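Local coordinates for transcriptional regulatory protein RcsB (Escherichia coli, PDB 5I4C) that controls, as a DNA-binding response regulator of the Rcs phosphorelay represented here by its receiver domain, transcription of genes for capsule synthesis, biofilm formation and cell division, at residues A[45-56]-A[78-86]. Sequence-based numbering, arbitrary orientation.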
loop_
_atom_site.group_PDB
_atom_site.type_symbol
_atom_site.label_atom_id
_atom_site.label_comp_id
_atom_site.label_asym_id
_atom_site.label_seq_id
_atom_site.Cartn_x
_atom_site.Cartn_y
_atom_site.Cartn_z
ATOM N N LEU A 45 11.451 17.616 -10.528
ATOM C CA LEU A 45 10.285 18.138 -11.241
ATOM C C LEU A 45 10.581 18.886 -12.559
ATOM O O LEU A 45 9.994 18.559 -13.559
ATOM C CB LEU A 45 9.372 18.997 -10.338
ATOM C CG LEU A 45 8.045 18.315 -9.962
ATOM C CD1 LEU A 45 7.323 19.029 -8.836
ATOM C CD2 LEU A 45 7.145 18.240 -11.146
ATOM N N PRO A 46 11.467 19.878 -12.551
ATOM C CA PRO A 46 11.722 20.595 -13.819
ATOM C C PRO A 46 12.235 19.686 -14.936
ATOM O O PRO A 46 12.115 20.024 -16.128
ATOM C CB PRO A 46 12.786 21.622 -13.450
ATOM C CG PRO A 46 12.690 21.749 -11.930
ATOM C CD PRO A 46 12.315 20.362 -11.460
ATOM N N LYS A 47 12.784 18.525 -14.572
ATOM C CA LYS A 47 13.435 17.618 -15.557
ATOM C C LYS A 47 12.491 16.606 -16.276
ATOM O O LYS A 47 12.914 15.833 -17.157
ATOM C CB LYS A 47 14.595 16.871 -14.895
ATOM C CG LYS A 47 15.604 17.737 -14.156
ATOM C CD LYS A 47 16.475 16.796 -13.294
ATOM C CE LYS A 47 17.372 17.520 -12.343
ATOM N NZ LYS A 47 18.237 16.538 -11.644
ATOM N N LEU A 48 11.234 16.592 -15.883
ATOM C CA LEU A 48 10.282 15.542 -16.278
ATOM C C LEU A 48 9.129 16.349 -16.854
ATOM O O LEU A 48 8.740 17.338 -16.263
ATOM C CB LEU A 48 9.793 14.784 -15.018
ATOM C CG LEU A 48 10.884 14.087 -14.194
ATOM C CD1 LEU A 48 10.265 13.438 -12.965
ATOM C CD2 LEU A 48 11.563 13.040 -15.051
ATOM N N ASP A 49 8.568 15.953 -17.964
ATOM C CA ASP A 49 7.548 16.787 -18.601
ATOM C C ASP A 49 6.146 16.357 -18.056
ATOM O O ASP A 49 5.271 15.952 -18.809
ATOM C CB ASP A 49 7.712 16.695 -20.132
ATOM C CG ASP A 49 8.936 17.514 -20.672
ATOM O OD1 ASP A 49 9.741 18.099 -19.890
ATOM O OD2 ASP A 49 9.070 17.593 -21.907
ATOM N N ALA A 50 5.971 16.491 -16.736
ATOM C CA ALA A 50 4.819 16.018 -15.992
ATOM C C ALA A 50 3.611 16.926 -16.190
ATOM O O ALA A 50 3.758 18.149 -16.201
ATOM C CB ALA A 50 5.150 15.983 -14.500
ATOM N N HIS A 51 2.434 16.338 -16.297
ATOM C CA HIS A 51 1.164 17.093 -16.348
ATOM C C HIS A 51 0.433 17.171 -15.004
ATOM O O HIS A 51 -0.224 18.153 -14.667
ATOM C CB HIS A 51 0.264 16.503 -17.445
ATOM C CG HIS A 51 0.912 16.499 -18.778
ATOM N ND1 HIS A 51 0.829 15.446 -19.637
ATOM C CD2 HIS A 51 1.709 17.418 -19.385
ATOM C CE1 HIS A 51 1.521 15.709 -20.732
ATOM N NE2 HIS A 51 2.093 16.891 -20.594
ATOM N N VAL A 52 0.569 16.122 -14.213
ATOM C CA VAL A 52 -0.167 15.938 -12.996
ATOM C C VAL A 52 0.806 15.371 -11.966
ATOM O O VAL A 52 1.569 14.460 -12.275
ATOM C CB VAL A 52 -1.311 14.887 -13.171
ATOM C CG1 VAL A 52 -2.175 14.806 -11.904
ATOM C CG2 VAL A 52 -2.202 15.334 -14.266
ATOM N N LEU A 53 0.759 15.943 -10.806
ATOM C CA LEU A 53 1.393 15.363 -9.634
ATOM C C LEU A 53 0.355 14.698 -8.741
ATOM O O LEU A 53 -0.597 15.366 -8.324
ATOM C CB LEU A 53 2.102 16.434 -8.861
ATOM C CG LEU A 53 2.661 15.922 -7.526
ATOM C CD1 LEU A 53 3.715 14.831 -7.581
ATOM C CD2 LEU A 53 3.103 17.089 -6.746
ATOM N N ILE A 54 0.574 13.417 -8.439
ATOM C CA ILE A 54 -0.252 12.641 -7.527
ATOM C C ILE A 54 0.552 12.421 -6.240
ATOM O O ILE A 54 1.528 11.675 -6.240
ATOM C CB ILE A 54 -0.671 11.317 -8.157
ATOM C CG1 ILE A 54 -1.348 11.580 -9.493
ATOM C CG2 ILE A 54 -1.585 10.540 -7.224
ATOM C CD1 ILE A 54 -1.510 10.349 -10.353
ATOM N N THR A 55 0.133 13.053 -5.173
ATOM C CA THR A 55 0.993 13.150 -4.040
ATOM C C THR A 55 0.290 12.979 -2.675
ATOM O O THR A 55 -0.816 13.477 -2.434
ATOM C CB THR A 55 1.810 14.486 -4.034
ATOM O OG1 THR A 55 2.821 14.436 -3.001
ATOM C CG2 THR A 55 0.896 15.736 -3.707
ATOM N N ASP A 56 0.950 12.244 -1.798
ATOM C CA ASP A 56 0.638 12.226 -0.371
ATOM C C ASP A 56 1.053 13.587 0.273
ATOM O O ASP A 56 1.933 14.270 -0.248
ATOM C CB ASP A 56 1.434 11.122 0.296
ATOM C CG ASP A 56 0.958 10.839 1.695
ATOM O OD1 ASP A 56 -0.196 10.418 1.892
ATOM O OD2 ASP A 56 1.739 11.046 2.595
ATOM N N PHE A 78 5.551 25.834 -9.872
ATOM C CA PHE A 78 5.062 25.013 -11.010
ATOM C C PHE A 78 3.565 25.337 -11.181
ATOM O O PHE A 78 2.664 24.498 -10.942
ATOM C CB PHE A 78 5.308 23.527 -10.754
ATOM C CG PHE A 78 6.752 23.224 -10.362
ATOM C CD1 PHE A 78 7.736 23.148 -11.330
ATOM C CD2 PHE A 78 7.108 23.084 -9.065
ATOM C CE1 PHE A 78 9.056 22.882 -10.987
ATOM C CE2 PHE A 78 8.414 22.823 -8.714
ATOM C CZ PHE A 78 9.371 22.706 -9.668
ATOM N N PRO A 79 3.268 26.569 -11.563
ATOM C CA PRO A 79 1.834 26.957 -11.455
ATOM C C PRO A 79 0.816 26.266 -12.385
ATOM O O PRO A 79 -0.367 26.302 -12.071
ATOM C CB PRO A 79 1.848 28.473 -11.691
ATOM C CG PRO A 79 3.086 28.711 -12.463
ATOM C CD PRO A 79 4.102 27.683 -12.050
ATOM N N SER A 80 1.219 25.615 -13.457
ATOM C CA SER A 80 0.281 24.851 -14.293
ATOM C C SER A 80 0.292 23.343 -14.034
ATOM O O SER A 80 -0.389 22.608 -14.717
ATOM C CB SER A 80 0.571 25.121 -15.730
ATOM O OG SER A 80 0.558 26.520 -15.926
ATOM N N LEU A 81 1.058 22.897 -13.035
ATOM C CA LEU A 81 1.086 21.477 -12.673
ATOM C C LEU A 81 -0.189 21.167 -11.896
ATOM O O LEU A 81 -0.496 21.840 -10.890
ATOM C CB LEU A 81 2.295 21.175 -11.820
ATOM C CG LEU A 81 2.500 19.721 -11.426
ATOM C CD1 LEU A 81 2.739 18.828 -12.624
ATOM C CD2 LEU A 81 3.656 19.607 -10.453
ATOM N N SER A 82 -0.922 20.176 -12.371
ATOM C CA SER A 82 -2.195 19.813 -11.738
ATOM C C SER A 82 -1.825 18.916 -10.621
ATOM O O SER A 82 -0.850 18.193 -10.699
ATOM C CB SER A 82 -3.109 19.117 -12.702
ATOM O OG SER A 82 -3.449 19.952 -13.775
ATOM N N ILE A 83 -2.561 18.987 -9.548
ATOM C CA ILE A 83 -2.225 18.216 -8.379
ATOM C C ILE A 83 -3.425 17.420 -7.891
ATOM O O ILE A 83 -4.527 17.977 -7.756
ATOM C CB ILE A 83 -1.795 19.120 -7.256
ATOM C CG1 ILE A 83 -0.573 19.896 -7.649
ATOM C CG2 ILE A 83 -1.515 18.308 -5.989
ATOM C CD1 ILE A 83 -0.338 21.009 -6.652
ATOM N N ILE A 84 -3.215 16.127 -7.751
ATOM C CA ILE A 84 -4.088 15.237 -7.023
ATOM C C ILE A 84 -3.443 14.848 -5.717
ATOM O O ILE A 84 -2.341 14.250 -5.702
ATOM C CB ILE A 84 -4.451 13.986 -7.801
ATOM C CG1 ILE A 84 -5.222 14.373 -9.069
ATOM C CG2 ILE A 84 -5.321 13.042 -6.946
ATOM C CD1 ILE A 84 -5.443 13.203 -10.019
ATOM N N VAL A 85 -4.152 15.167 -4.629
ATOM C CA VAL A 85 -3.753 14.777 -3.286
ATOM C C VAL A 85 -4.313 13.389 -2.929
ATOM O O VAL A 85 -5.474 13.161 -3.121
ATOM C CB VAL A 85 -4.155 15.842 -2.259
ATOM C CG1 VAL A 85 -4.010 15.368 -0.820
ATOM C CG2 VAL A 85 -3.243 17.053 -2.473
ATOM N N LEU A 86 -3.459 12.534 -2.377
ATOM C CA LEU A 86 -3.814 11.244 -1.794
ATOM C C LEU A 86 -3.999 11.423 -0.301
ATOM O O LEU A 86 -3.081 11.917 0.373
ATOM C CB LEU A 86 -2.653 10.231 -1.990
ATOM C CG LEU A 86 -2.268 9.894 -3.431
ATOM C CD1 LEU A 86 -1.022 8.991 -3.480
ATOM C CD2 LEU A 86 -3.480 9.262 -4.118
HETATM O O HOH W 1 -0.976 20.082 -16.264
HETATM O O HOH W 2 -1.916 13.056 2.433
#
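Leu81 fills a hollow in 45-56. With CG anti to the backbone N (chi1 -177°), its isobutyl fork drops between Leu45, Ala50, His51 and Leu53: CD1 rests on His51 O at 3.7 Å, while CD2 meets Leu45 CD2 tip to tip at 3.8 Å and reaches Leu53 CB. Farther out, Leu45 CD1 lies over one face of the Phe78 ring, 4.2 Å from its centroid and 21° off the normal (CH-pi), and Pro46 CG sits in plane at its edge, 3.9 Å from Phe78 CE1.

Beyond this apolar patch the strands pair in parallel, axes 17° apart, through five backbone hydrogen bonds with donors alternating between strands, from Ser82 N-His51 O (3.1 Å) to Leu86 N-Thr55 O (2.8 Å). Facing helix 112-124, the Val52 and Ile84 side chains cross at a slant (Val52 CG1 to Ile84 CD1 4.1 Å), and Ile54 CG2 wedges against Leu86 CD2 at 3.9 Å; Leu53, Leu81 and Ile83 instead pack on Ile74 of helix 67-77. Asp56, the predicted phosphorylation site, is unmodified; its OD1 forms a salt bridge with Lys109 and its OD2 accepts a hydrogen bond from Ser58 N. These are the paired strands of the beta-alpha-beta unit 52-56, 67-77, 82-87, central to the CheY-like receiver fold.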